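Local coordinates for protein NAD_Gly3P_dh, NAD-dependent glycerol-3-phosphate dehydrogenase (PDB 5OCM) that probably reduces imines to amines with NADPH, as an imine reductase related to the beta-hydroxyacid dehydrogenases, at residues A21-K24 with A28-V31; G226-L231 with M282-R287; H244-S249 with E257-V262. All blocks are in the same frame, centred on the assembly; numbering follows the deposited sequence.

In the fold
Contact 1 comes first in the chain. It closes the short turn between helix 13-24 and strand 29-32, in the beta-alpha-beta unit at the start of the NADP-binding domain. The chain then completes that domain and continues into the C-terminal helical domain, with helices 165-192 and 198-225. Contact 2 opens in the loop after helix 198-225 and closes at the short helix 283-286. Contact 3 falls within that span and closes the turn between helices 235-252 and 257-271. Contacts 2 and 3 lie on the same side of the chain's centre, about 21 Å apart between centres, and both touch the second subunit. Contact 1 lies on the opposite side.

Contact 1: residues A21-K24 with A28-V31; sequences AFLK and ATTV
Thr-29 OG1 is the polar atom of this contact, and it faces two apolar groups of the helix. Its hydrogen bond goes to His-27 O, in the turn just before the strand. Phe-22 CB comes to 3.6 Å from Thr-29 OG1. Leu-23 CD2 lies 3.7 Å from Thr-29 CB and equally near the hydroxyl oxygen. Leu-23 CG sits 3.9 Å from Thr-29 OG1, so the branch point of the leucine also takes part. The two side chains cross at a slant. The threonine hydroxyl stands beside its own backbone N (chi1 -55°), which turns it toward the helix and leaves CG2 away from these partners. Phe-22 touches the threonine by its CB, while its ring leads off elsewhere. No hydrogen bond joins residues 21-24 to 28-31, so they meet by van der Waals packing.

The contact is buried and lies in the first beta-alpha-beta unit of the Rossmann-type domain. The end of helix 13-24 packs on the start of strand 29-32. The Phe-22 side chain reaches Val-6 and Val-8 of strand 6-9. Thr-29 also touches Val-6, and its backbone bonds to Val-48 of strand 48-49.

Contact 2: residues G226-L231 with M282-R287; sequences GAYPAL and MIEQFR
Tyr-228 meets Ile-283 and Glu-284 through the far end of its ring, and the contact has an apolar part and a water-mediated part. The apolar part rests on one methyl group. Ile-283 CG2 lies 3.8 Å from Tyr-228 CZ and 3.4 Å from Tyr-228 OH. It approaches the ring obliquely, and the two side chains cross at about a right angle. The other branch of the isoleucine, CG1, is anti to the backbone N (chi1 -173°). That branch leads away from the tyrosine and lies over one face of the Arg-287 guanidinium.

The polar part is carried by water. No direct hydrogen bond joins the two segments. One water lies 2.6 Å from Tyr-228 OH and accepts a bond from Arg-287 NH2 at 2.9 Å. This water lies at the ring edge, in its plane, and firmly links the phenol to the guanidinium. A second water lies between the hydroxyl and Glu-284 OE2, but both of its distances are too short to trust, so that bridge is doubtful.

The carboxylate of Glu-284 stands almost perpendicular to the ring, at 89°. Its OE2 is 3.8 Å from Tyr-228 CE2. The other oxygen, OE1, is hydrogen-bonded to Gln-274.

Met-282 and Phe-286 pack on Leu-185 of the second subunit, and Ile-283 on its Ala-189. The contact joins the loop between helices 198-225 and 235-252 to the short helix 283-286, within the helical C-terminal domain of the reductive aminase-like type, beside the second subunit.

Contact 3: residues H244-S249 with E257-V262; sequences HLIHES and ELPRLV
Pro-259 packs against Leu-245 and Ile-246 and carries most of this helix-to-helix contact. The segments run nearly antiparallel, with 156° between their directions, and their axes come within 9.3 Å.

At the start of the second segment, Glu-257 OE1 forms a salt bridge with Arg-268 of the second subunit. Leu-258 next packs on Asn-182 and His-186 of helix 165-192.

Pro-259 follows, pointing toward the first helix and touching it with CB and CG. Its CB lies 3.7 Å from Ile-246 CG1 and 3.8 Å from Leu-245 CD2, so one atom bridges two adjacent residues. The proline CG adds a contact to Ile-246 CG1 at 4.0 Å. The leucine crosses the proline at about a right angle, and its CG, anti to the backbone N (chi1 174°), carries CD2 to the proline. The isoleucine crosses it at a slant and carries its CD1 on past the ring, to 3.9 Å from Pro-259 O.

Arg-260 comes next, at the exposed margin. Its aliphatic CG sits 4.2 Å from Ile-246 CD1. The guanidinium folds back over Glu-257 CA, and its NE is hydrogen-bonded to Thr-256.

In the first helix, Ser-249 OG donates to Leu-245 O at 2.8 Å. The backbone N of Ser-249 reaches the same oxygen from the opposite face of the carbonyl plane. The serine hydroxyl thus has its partner within its own helix.

No hydrogen bond crosses between residues 244-249 and 257-262. Between these segments the helices meet by apolar packing alone, which sets no directional polar link. The charged groups of Arg-260 and Glu-257 find their partners in Thr-256 and the second subunit instead.

Contact 1: residues A21-K24 with A28-V31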
ATOM      1  N   ALA A  21      23.771 -14.730  -0.723  1.00 14.24           N
ATOM      2  CA  ALA A  21      22.826 -15.565  -1.446  1.00 13.31           C
ATOM      3  C   ALA A  21      23.510 -16.372  -2.520  1.00 14.13           C
ATOM      4  O   ALA A  21      23.190 -17.563  -2.722  1.00 14.84           O
ATOM      5  CB  ALA A  21      21.717 -14.705  -2.050  1.00 13.85           C
ATOM      6  N   PHE A  22      24.471 -15.777  -3.213  1.00 13.28           N
ATOM      7  CA  PHE A  22      25.243 -16.526  -4.189  1.00 13.21           C
ATOM      8  C   PHE A  22      26.010 -17.671  -3.505  1.00 14.30           C
ATOM      9  O   PHE A  22      26.025 -18.790  -4.032  1.00 15.31           O
ATOM     10  CB  PHE A  22      26.197 -15.647  -4.986  1.00 13.85           C
ATOM     11  CG  PHE A  22      25.537 -14.751  -5.986  1.00 14.01           C
ATOM     12  CD1 PHE A  22      24.678 -15.240  -6.943  1.00 13.43           C
ATOM     13  CD2 PHE A  22      25.835 -13.347  -5.988  1.00 13.40           C
ATOM     14  CE1 PHE A  22      24.118 -14.391  -7.893  1.00 14.39           C
ATOM     15  CE2 PHE A  22      25.270 -12.513  -6.906  1.00 14.71           C
ATOM     16  CZ  PHE A  22      24.409 -13.032  -7.869  1.00 13.88           C
ATOM     17  N   LEU A  23      26.578 -17.405  -2.337  1.00 14.61           N
ATOM     18  CA  LEU A  23      27.327 -18.411  -1.599  1.00 14.98           C
ATOM     19  C   LEU A  23      26.418 -19.539  -1.095  1.00 15.33           C
ATOM     20  O   LEU A  23      26.781 -20.729  -1.204  1.00 16.98           O
ATOM     21  CB  LEU A  23      28.060 -17.785  -0.426  1.00 14.54           C
ATOM     22  CG  LEU A  23      29.248 -16.889  -0.775  1.00 15.29           C
ATOM     23  CD1 LEU A  23      29.609 -16.052   0.427  1.00 16.07           C
ATOM     24  CD2 LEU A  23      30.434 -17.760  -1.241  1.00 15.95           C
ATOM     25  N   LYS A  24      25.238 -19.182  -0.592  1.00 16.66           N
ATOM     26  CA  LYS A  24      24.242 -20.174  -0.120  1.00 18.03           C
ATOM     27  C   LYS A  24      23.836 -21.154  -1.170  1.00 17.41           C
ATOM     28  O   LYS A  24      23.571 -22.334  -0.878  1.00 17.40           O
ATOM     29  CB  LYS A  24      23.011 -19.440   0.438  1.00 21.31           C
ATOM     30  CG  LYS A  24      21.821 -20.330   0.794  1.00 24.10           C
ATOM     31  CD  LYS A  24      20.683 -19.542   1.489  1.00 26.78           C
ATOM     32  CE  LYS A  24      19.891 -18.688   0.508  1.00 28.07           C
ATOM     33  NZ  LYS A  24      19.223 -19.455  -0.663  1.00 28.32           N
ATOM     34  N   ALA A  28      30.755 -20.212  -6.496  1.00 14.43           N
ATOM     35  CA  ALA A  28      32.028 -19.623  -6.127  1.00 15.57           C
ATOM     36  C   ALA A  28      31.949 -18.116  -6.319  1.00 15.77           C
ATOM     37  O   ALA A  28      31.637 -17.664  -7.430  1.00 15.93           O
ATOM     38  CB  ALA A  28      33.162 -20.220  -6.946  1.00 30.00           C
ATOM     39  N   THR A  29      32.228 -17.380  -5.266  1.00 13.40           N
ATOM     40  CA  THR A  29      31.952 -15.963  -5.214  1.00 13.72           C
ATOM     41  C   THR A  29      33.172 -15.172  -4.783  1.00 14.48           C
ATOM     42  O   THR A  29      33.753 -15.418  -3.718  1.00 14.61           O
ATOM     43  CB  THR A  29      30.760 -15.676  -4.251  1.00 14.62           C
ATOM     44  OG1 THR A  29      29.649 -16.459  -4.653  1.00 15.24           O
ATOM     45  CG2 THR A  29      30.396 -14.254  -4.288  1.00 14.77           C
ATOM     46  N   THR A  30      33.553 -14.192  -5.600  1.00 13.46           N
ATOM     47  CA  THR A  30      34.575 -13.209  -5.261  1.00 13.28           C
ATOM     48  C   THR A  30      33.890 -11.881  -4.894  1.00 13.19           C
ATOM     49  O   THR A  30      32.906 -11.469  -5.532  1.00 14.06           O
ATOM     50  CB  THR A  30      35.540 -12.978  -6.420  1.00 13.59           C
ATOM     51  OG1 THR A  30      36.259 -14.210  -6.677  1.00 12.71           O
ATOM     52  CG2 THR A  30      36.536 -11.879  -6.135  1.00 15.95           C
ATOM     53  N   VAL A  31      34.354 -11.237  -3.827  1.00 11.73           N
ATOM     54  CA  VAL A  31      33.830  -9.979  -3.384  1.00 12.44           C
ATOM     55  C   VAL A  31      34.872  -8.882  -3.242  1.00 12.34           C
ATOM     56  O   VAL A  31      36.043  -9.144  -3.028  1.00 15.09           O
ATOM     57  CB  VAL A  31      33.079 -10.136  -2.037  1.00 13.17           C
ATOM     58  CG1 VAL A  31      31.985 -11.203  -2.151  1.00 14.16           C
ATOM     59  CG2 VAL A  31      34.017 -10.467  -0.918  1.00 13.25           C
TER

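Contact 2: residues G226-L231 with M282-R287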
ATOM      1  N   GLY A 226      -9.528   5.002 -19.990  1.00 13.55           N
ATOM      2  CA  GLY A 226      -9.867   6.422 -19.808  1.00 13.71           C
ATOM      3  C   GLY A 226     -11.290   6.636 -19.469  1.00 14.93           C
ATOM      4  O   GLY A 226     -11.877   7.608 -19.858  1.00 14.01           O
ATOM      5  N   ALA A 227     -11.893   5.695 -18.742  1.00 13.31           N
ATOM      6  CA  ALA A 227     -13.304   5.732 -18.385  1.00 13.65           C
ATOM      7  C   ALA A 227     -13.405   5.208 -16.954  1.00 16.75           C
ATOM      8  O   ALA A 227     -12.918   4.118 -16.669  1.00 14.21           O
ATOM      9  CB  ALA A 227     -14.112   4.875 -19.325  1.00 14.96           C
ATOM     10  N   TYR A 228     -14.062   5.994 -16.094  1.00 14.74           N
ATOM     11  CA  TYR A 228     -13.948   5.814 -14.672  1.00 14.90           C
ATOM     12  C   TYR A 228     -15.302   5.750 -13.969  1.00 15.93           C
ATOM     13  O   TYR A 228     -15.547   6.529 -13.053  1.00 15.97           O
ATOM     14  CB  TYR A 228     -13.126   7.007 -14.122  1.00 14.79           C
ATOM     15  CG  TYR A 228     -11.906   7.353 -14.958  1.00 14.58           C
ATOM     16  CD1 TYR A 228     -10.800   6.539 -14.952  1.00 14.19           C
ATOM     17  CD2 TYR A 228     -11.852   8.505 -15.706  1.00 12.69           C
ATOM     18  CE1 TYR A 228      -9.652   6.877 -15.708  1.00 14.60           C
ATOM     19  CE2 TYR A 228     -10.737   8.827 -16.474  1.00 15.36           C
ATOM     20  CZ  TYR A 228      -9.655   7.997 -16.479  1.00 15.12           C
ATOM     21  OH  TYR A 228      -8.534   8.276 -17.215  1.00 17.26           O
ATOM     22  N   PRO A 229     -16.155   4.784 -14.330  1.00 17.76           N
ATOM     23  CA  PRO A 229     -17.442   4.705 -13.610  1.00 17.87           C
ATOM     24  C   PRO A 229     -17.233   4.315 -12.145  1.00 19.36           C
ATOM     25  O   PRO A 229     -16.364   3.543 -11.836  1.00 17.42           O
ATOM     26  CB  PRO A 229     -18.216   3.614 -14.385  1.00 20.58           C
ATOM     27  CG  PRO A 229     -17.143   2.717 -14.888  1.00 19.53           C
ATOM     28  CD  PRO A 229     -16.022   3.710 -15.307  1.00 17.29           C
ATOM     29  N   ALA A 230     -18.078   4.848 -11.272  1.00 19.43           N
ATOM     30  CA  ALA A 230     -18.018   4.569  -9.843  1.00 19.76           C
ATOM     31  C   ALA A 230     -18.754   3.287  -9.538  1.00 21.18           C
ATOM     32  O   ALA A 230     -19.899   3.315  -9.129  1.00 22.87           O
ATOM     33  CB  ALA A 230     -18.581   5.739  -9.066  1.00 18.71           C
ATOM     34  N   LEU A 231     -18.104   2.160  -9.791  1.00 18.97           N
ATOM     35  CA  LEU A 231     -18.700   0.861  -9.570  1.00 22.50           C
ATOM     36  C   LEU A 231     -18.748   0.482  -8.088  1.00 21.36           C
ATOM     37  O   LEU A 231     -19.572  -0.283  -7.676  1.00 20.12           O
ATOM     38  CB  LEU A 231     -18.020  -0.223 -10.356  1.00 25.43           C
ATOM     39  CG  LEU A 231     -18.153   0.074 -11.890  1.00 29.15           C
ATOM     40  CD1 LEU A 231     -17.259  -0.881 -12.686  1.00 33.05           C
ATOM     41  CD2 LEU A 231     -19.595   0.017 -12.383  1.00 35.43           C
ATOM     42  N   MET A 282      -8.705   9.879 -10.609  1.00 14.33           N
ATOM     43  CA  MET A 282      -7.570  10.586 -10.021  1.00 14.42           C
ATOM     44  C   MET A 282      -6.295  10.471 -10.826  1.00 14.60           C
ATOM     45  O   MET A 282      -5.400  11.316 -10.657  1.00 13.23           O
ATOM     46  CB  MET A 282      -7.320  10.094  -8.598  1.00 16.11           C
ATOM     47  CG  MET A 282      -8.403  10.544  -7.637  1.00 18.05           C
ATOM     48  SD  MET A 282      -8.495  12.331  -7.411  1.00 18.49           S
ATOM     49  CE  MET A 282      -6.849  12.699  -6.899  1.00 22.64           C
ATOM     50  N   ILE A 283      -6.188   9.492 -11.736  1.00 13.10           N
ATOM     51  CA  ILE A 283      -5.035   9.420 -12.593  1.00 13.49           C
ATOM     52  C   ILE A 283      -4.763  10.760 -13.281  1.00 14.24           C
ATOM     53  O   ILE A 283      -3.582  11.122 -13.505  1.00 15.00           O
ATOM     54  CB  ILE A 283      -5.208   8.311 -13.701  1.00 13.69           C
ATOM     55  CG1 ILE A 283      -3.949   8.108 -14.513  1.00 15.34           C
ATOM     56  CG2 ILE A 283      -6.369   8.579 -14.654  1.00 14.60           C
ATOM     57  CD1 ILE A 283      -2.839   7.508 -13.687  1.00 13.62           C
ATOM     58  N   GLU A 284      -5.833  11.505 -13.614  1.00 15.77           N
ATOM     59  CA  GLU A 284      -5.665  12.775 -14.331  1.00 18.56           C
ATOM     60  C   GLU A 284      -4.895  13.811 -13.486  1.00 16.88           C
ATOM     61  O   GLU A 284      -4.237  14.673 -14.036  1.00 18.14           O
ATOM     62  CB  GLU A 284      -7.014  13.349 -14.783  1.00 21.20           C
ATOM     63  CG  GLU A 284      -7.769  12.410 -15.721  1.00 27.42           C
ATOM     64  CD  GLU A 284      -9.023  12.959 -16.341  1.00 28.97           C
ATOM     65  OE1 GLU A 284      -9.482  13.993 -15.889  1.00 29.79           O
ATOM     66  OE2 GLU A 284      -9.517  12.334 -17.294  1.00 29.55           O
ATOM     67  N   GLN A 285      -4.930  13.688 -12.154  1.00 15.05           N
ATOM     68  CA  GLN A 285      -4.162  14.595 -11.301  1.00 15.96           C
ATOM     69  C   GLN A 285      -2.668  14.286 -11.237  1.00 18.50           C
ATOM     70  O   GLN A 285      -1.896  15.112 -10.782  1.00 17.86           O
ATOM     71  CB  GLN A 285      -4.752  14.629  -9.901  1.00 17.29           C
ATOM     72  CG  GLN A 285      -6.240  14.989  -9.908  1.00 17.43           C
ATOM     73  CD  GLN A 285      -6.492  16.265 -10.706  1.00 18.79           C
ATOM     74  OE1 GLN A 285      -5.681  17.220 -10.669  1.00 20.97           O
ATOM     75  NE2 GLN A 285      -7.575  16.280 -11.462  1.00 19.42           N
ATOM     76  N   PHE A 286      -2.252  13.107 -11.707  1.00 17.69           N
ATOM     77  CA  PHE A 286      -0.844  12.703 -11.680  1.00 17.99           C
ATOM     78  C   PHE A 286      -0.113  12.842 -12.986  1.00 17.93           C
ATOM     79  O   PHE A 286       1.130  12.842 -12.971  1.00 18.45           O
ATOM     80  CB  PHE A 286      -0.706  11.320 -11.079  1.00 16.94           C
ATOM     81  CG  PHE A 286      -1.250  11.227  -9.681  1.00 16.15           C
ATOM     82  CD1 PHE A 286      -0.596  11.834  -8.615  1.00 18.04           C
ATOM     83  CD2 PHE A 286      -2.440  10.604  -9.430  1.00 16.58           C
ATOM     84  CE1 PHE A 286      -1.121  11.767  -7.337  1.00 16.29           C
ATOM     85  CE2 PHE A 286      -2.966  10.530  -8.157  1.00 15.00           C
ATOM     86  CZ  PHE A 286      -2.327  11.158  -7.101  1.00 16.05           C
ATOM     87  N   ARG A 287      -0.830  13.114 -14.062  1.00 17.79           N
ATOM     88  CA  ARG A 287      -0.271  13.203 -15.395  1.00 20.47           C
ATOM     89  C   ARG A 287       0.545  14.456 -15.668  1.00 24.56           C
ATOM     90  O   ARG A 287       1.437  14.430 -16.579  1.00 23.82           O
ATOM     91  CB  ARG A 287      -1.362  13.159 -16.445  1.00 23.05           C
ATOM     92  CG  ARG A 287      -2.142  11.838 -16.434  1.00 26.50           C
ATOM     93  CD  ARG A 287      -2.017  11.012 -17.650  1.00 24.87           C
ATOM     94  NE  ARG A 287      -2.925   9.891 -17.722  1.00 23.57           N
ATOM     95  CZ  ARG A 287      -2.583   8.604 -17.938  1.00 26.08           C
ATOM     96  NH1 ARG A 287      -1.308   8.146 -17.831  1.00 24.37           N
ATOM     97  NH2 ARG A 287      -3.567   7.733 -18.127  1.00 25.08           N
TER
HETATM   98  O   HOH W   1      -6.407   7.201 -18.346  1.00 18.84           O
HETATM   99  O   HOH W   2      -8.350  10.389 -18.374  1.00 28.16           O

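Contact 3: residues H244-S249 with E257-V262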
ATOM      1  N   HIS A 244     -13.236  12.703   7.526  1.00 15.50           N
ATOM      2  CA  HIS A 244     -13.294  12.009   8.814  1.00 15.86           C
ATOM      3  C   HIS A 244     -11.865  11.751   9.327  1.00 18.10           C
ATOM      4  O   HIS A 244     -11.591  11.915  10.516  1.00 17.87           O
ATOM      5  CB  HIS A 244     -14.070  10.690   8.738  1.00 17.57           C
ATOM      6  CG  HIS A 244     -15.487  10.863   8.333  1.00 19.54           C
ATOM      7  ND1 HIS A 244     -16.185   9.934   7.597  1.00 19.79           N
ATOM      8  CD2 HIS A 244     -16.345  11.878   8.571  1.00 19.00           C
ATOM      9  CE1 HIS A 244     -17.421  10.381   7.393  1.00 19.14           C
ATOM     10  NE2 HIS A 244     -17.543  11.547   7.985  1.00 21.02           N
ATOM     11  N   LEU A 245     -10.968  11.314   8.420  1.00 15.22           N
ATOM     12  CA  LEU A 245      -9.576  11.062   8.838  1.00 16.30           C
ATOM     13  C   LEU A 245      -8.890  12.341   9.311  1.00 16.01           C
ATOM     14  O   LEU A 245      -8.209  12.328  10.322  1.00 15.86           O
ATOM     15  CB  LEU A 245      -8.779  10.381   7.700  1.00 16.49           C
ATOM     16  CG  LEU A 245      -7.284  10.180   7.936  1.00 15.56           C
ATOM     17  CD1 LEU A 245      -7.011   9.396   9.216  1.00 16.16           C
ATOM     18  CD2 LEU A 245      -6.692   9.493   6.716  1.00 16.70           C
ATOM     19  N   ILE A 246      -9.098  13.439   8.593  1.00 15.97           N
ATOM     20  CA  ILE A 246      -8.537  14.729   9.013  1.00 17.07           C
ATOM     21  C   ILE A 246      -9.080  15.113  10.386  1.00 16.25           C
ATOM     22  O   ILE A 246      -8.291  15.450  11.288  1.00 18.53           O
ATOM     23  CB  ILE A 246      -8.826  15.822   7.973  1.00 17.51           C
ATOM     24  CG1 ILE A 246      -7.991  15.519   6.717  1.00 17.01           C
ATOM     25  CG2 ILE A 246      -8.427  17.186   8.541  1.00 20.64           C
ATOM     26  CD1 ILE A 246      -8.336  16.364   5.503  1.00 18.13           C
ATOM     27  N   HIS A 247     -10.383  15.024  10.569  1.00 16.45           N
ATOM     28  CA  HIS A 247     -11.010  15.421  11.852  1.00 19.36           C
ATOM     29  C   HIS A 247     -10.562  14.538  13.000  1.00 17.80           C
ATOM     30  O   HIS A 247     -10.276  15.046  14.113  1.00 16.56           O
ATOM     31  CB  HIS A 247     -12.540  15.525  11.724  1.00 21.97           C
ATOM     32  CG  HIS A 247     -12.913  16.736  10.886  1.00 28.61           C
ATOM     33  ND1 HIS A 247     -13.802  16.785   9.796  1.00 36.53           N
ATOM     34  CD2 HIS A 247     -12.514  18.024  11.100  1.00 31.34           C
ATOM     35  CE1 HIS A 247     -13.749  18.002   9.278  1.00 30.57           C
ATOM     36  NE2 HIS A 247     -13.070  18.798  10.097  1.00 31.76           N
ATOM     37  N   GLU A 248     -10.516  13.241  12.752  1.00 17.14           N
ATOM     38  CA  GLU A 248     -10.023  12.307  13.763  1.00 17.43           C
ATOM     39  C   GLU A 248      -8.567  12.585  14.142  1.00 17.49           C
ATOM     40  O   GLU A 248      -8.208  12.574  15.349  1.00 19.67           O
ATOM     41  CB  GLU A 248     -10.213  10.846  13.278  1.00 17.19           C
ATOM     42  CG  GLU A 248     -10.096   9.819  14.400  1.00 20.58           C
ATOM     43  CD  GLU A 248     -11.354   9.842  15.334  1.00 25.20           C
ATOM     44  OE1 GLU A 248     -12.470  10.082  14.863  1.00 28.29           O
ATOM     45  OE2 GLU A 248     -11.170   9.664  16.587  1.00 26.64           O
ATOM     46  N   SER A 249      -7.734  12.875  13.146  1.00 17.52           N
ATOM     47  CA  SER A 249      -6.340  13.171  13.407  1.00 17.70           C
ATOM     48  C   SER A 249      -6.182  14.467  14.210  1.00 19.09           C
ATOM     49  O   SER A 249      -5.372  14.528  15.127  1.00 19.31           O
ATOM     50  CB  SER A 249      -5.585  13.286  12.099  1.00 17.15           C
ATOM     51  OG  SER A 249      -5.608  12.040  11.434  1.00 21.41           O
ATOM     52  N   GLU A 257      -0.597  16.106   7.603  1.00 17.02           N
ATOM     53  CA  GLU A 257      -0.081  16.408   6.258  1.00 18.32           C
ATOM     54  C   GLU A 257      -0.471  15.396   5.187  1.00 16.76           C
ATOM     55  O   GLU A 257      -0.759  15.804   4.044  1.00 15.36           O
ATOM     56  CB  GLU A 257       1.420  16.567   6.285  1.00 22.21           C
ATOM     57  CG  GLU A 257       1.748  17.870   6.992  1.00 26.95           C
ATOM     58  CD  GLU A 257       3.176  18.124   7.231  1.00 37.15           C
ATOM     59  OE1 GLU A 257       3.726  17.659   8.266  1.00 42.30           O
ATOM     60  OE2 GLU A 257       3.694  18.860   6.382  1.00 42.16           O
ATOM     61  N   LEU A 258      -0.461  14.101   5.539  1.00 16.22           N
ATOM     62  CA  LEU A 258      -0.869  13.103   4.525  1.00 15.92           C
ATOM     63  C   LEU A 258      -2.306  13.233   4.038  1.00 15.87           C
ATOM     64  O   LEU A 258      -2.525  13.381   2.823  1.00 14.55           O
ATOM     65  CB  LEU A 258      -0.569  11.671   5.002  1.00 16.43           C
ATOM     66  CG  LEU A 258       0.888  11.312   5.253  1.00 17.46           C
ATOM     67  CD1 LEU A 258       0.867   9.875   5.730  1.00 18.46           C
ATOM     68  CD2 LEU A 258       1.815  11.487   4.036  1.00 18.92           C
ATOM     69  N   PRO A 259      -3.309  13.187   4.948  1.00 13.74           N
ATOM     70  CA  PRO A 259      -4.651  13.280   4.429  1.00 16.00           C
ATOM     71  C   PRO A 259      -4.963  14.679   3.877  1.00 15.65           C
ATOM     72  O   PRO A 259      -5.821  14.786   3.030  1.00 17.29           O
ATOM     73  CB  PRO A 259      -5.552  12.949   5.642  1.00 16.53           C
ATOM     74  CG  PRO A 259      -4.693  13.256   6.802  1.00 15.08           C
ATOM     75  CD  PRO A 259      -3.299  12.892   6.374  1.00 17.55           C
ATOM     76  N   ARG A 260      -4.294  15.727   4.334  1.00 16.71           N
ATOM     77  CA  ARG A 260      -4.465  17.031   3.708  1.00 16.92           C
ATOM     78  C   ARG A 260      -4.032  17.053   2.244  1.00 16.12           C
ATOM     79  O   ARG A 260      -4.735  17.639   1.425  1.00 15.37           O
ATOM     80  CB  ARG A 260      -3.800  18.174   4.462  1.00 17.83           C
ATOM     81  CG  ARG A 260      -4.696  18.472   5.698  1.00 20.99           C
ATOM     82  CD  ARG A 260      -4.357  19.729   6.503  1.00 25.70           C
ATOM     83  NE  ARG A 260      -3.091  19.625   7.231  1.00 29.97           N
ATOM     84  CZ  ARG A 260      -1.901  20.087   6.846  1.00 30.04           C
ATOM     85  NH1 ARG A 260      -0.878  19.931   7.652  1.00 30.05           N
ATOM     86  NH2 ARG A 260      -1.701  20.768   5.684  1.00 35.59           N
ATOM     87  N   LEU A 261      -2.930  16.377   1.920  1.00 15.41           N
ATOM     88  CA  LEU A 261      -2.533  16.270   0.499  1.00 15.09           C
ATOM     89  C   LEU A 261      -3.526  15.406  -0.286  1.00 14.79           C
ATOM     90  O   LEU A 261      -3.869  15.732  -1.432  1.00 14.51           O
ATOM     91  CB  LEU A 261      -1.092  15.781   0.310  1.00 17.05           C
ATOM     92  CG  LEU A 261      -0.610  15.666  -1.144  1.00 15.30           C
ATOM     93  CD1 LEU A 261      -0.747  16.999  -1.920  1.00 16.22           C
ATOM     94  CD2 LEU A 261       0.809  15.173  -1.223  1.00 16.48           C
ATOM     95  N   VAL A 262      -4.024  14.332   0.338  1.00 15.74           N
ATOM     96  CA  VAL A 262      -5.058  13.473  -0.291  1.00 15.87           C
ATOM     97  C   VAL A 262      -6.274  14.353  -0.643  1.00 15.88           C
ATOM     98  O   VAL A 262      -6.807  14.269  -1.772  1.00 15.13           O
ATOM     99  CB  VAL A 262      -5.452  12.295   0.623  1.00 15.19           C
ATOM    100  CG1 VAL A 262      -6.677  11.545   0.102  1.00 16.16           C
ATOM    101  CG2 VAL A 262      -4.245  11.349   0.829  1.00 13.70           C
TER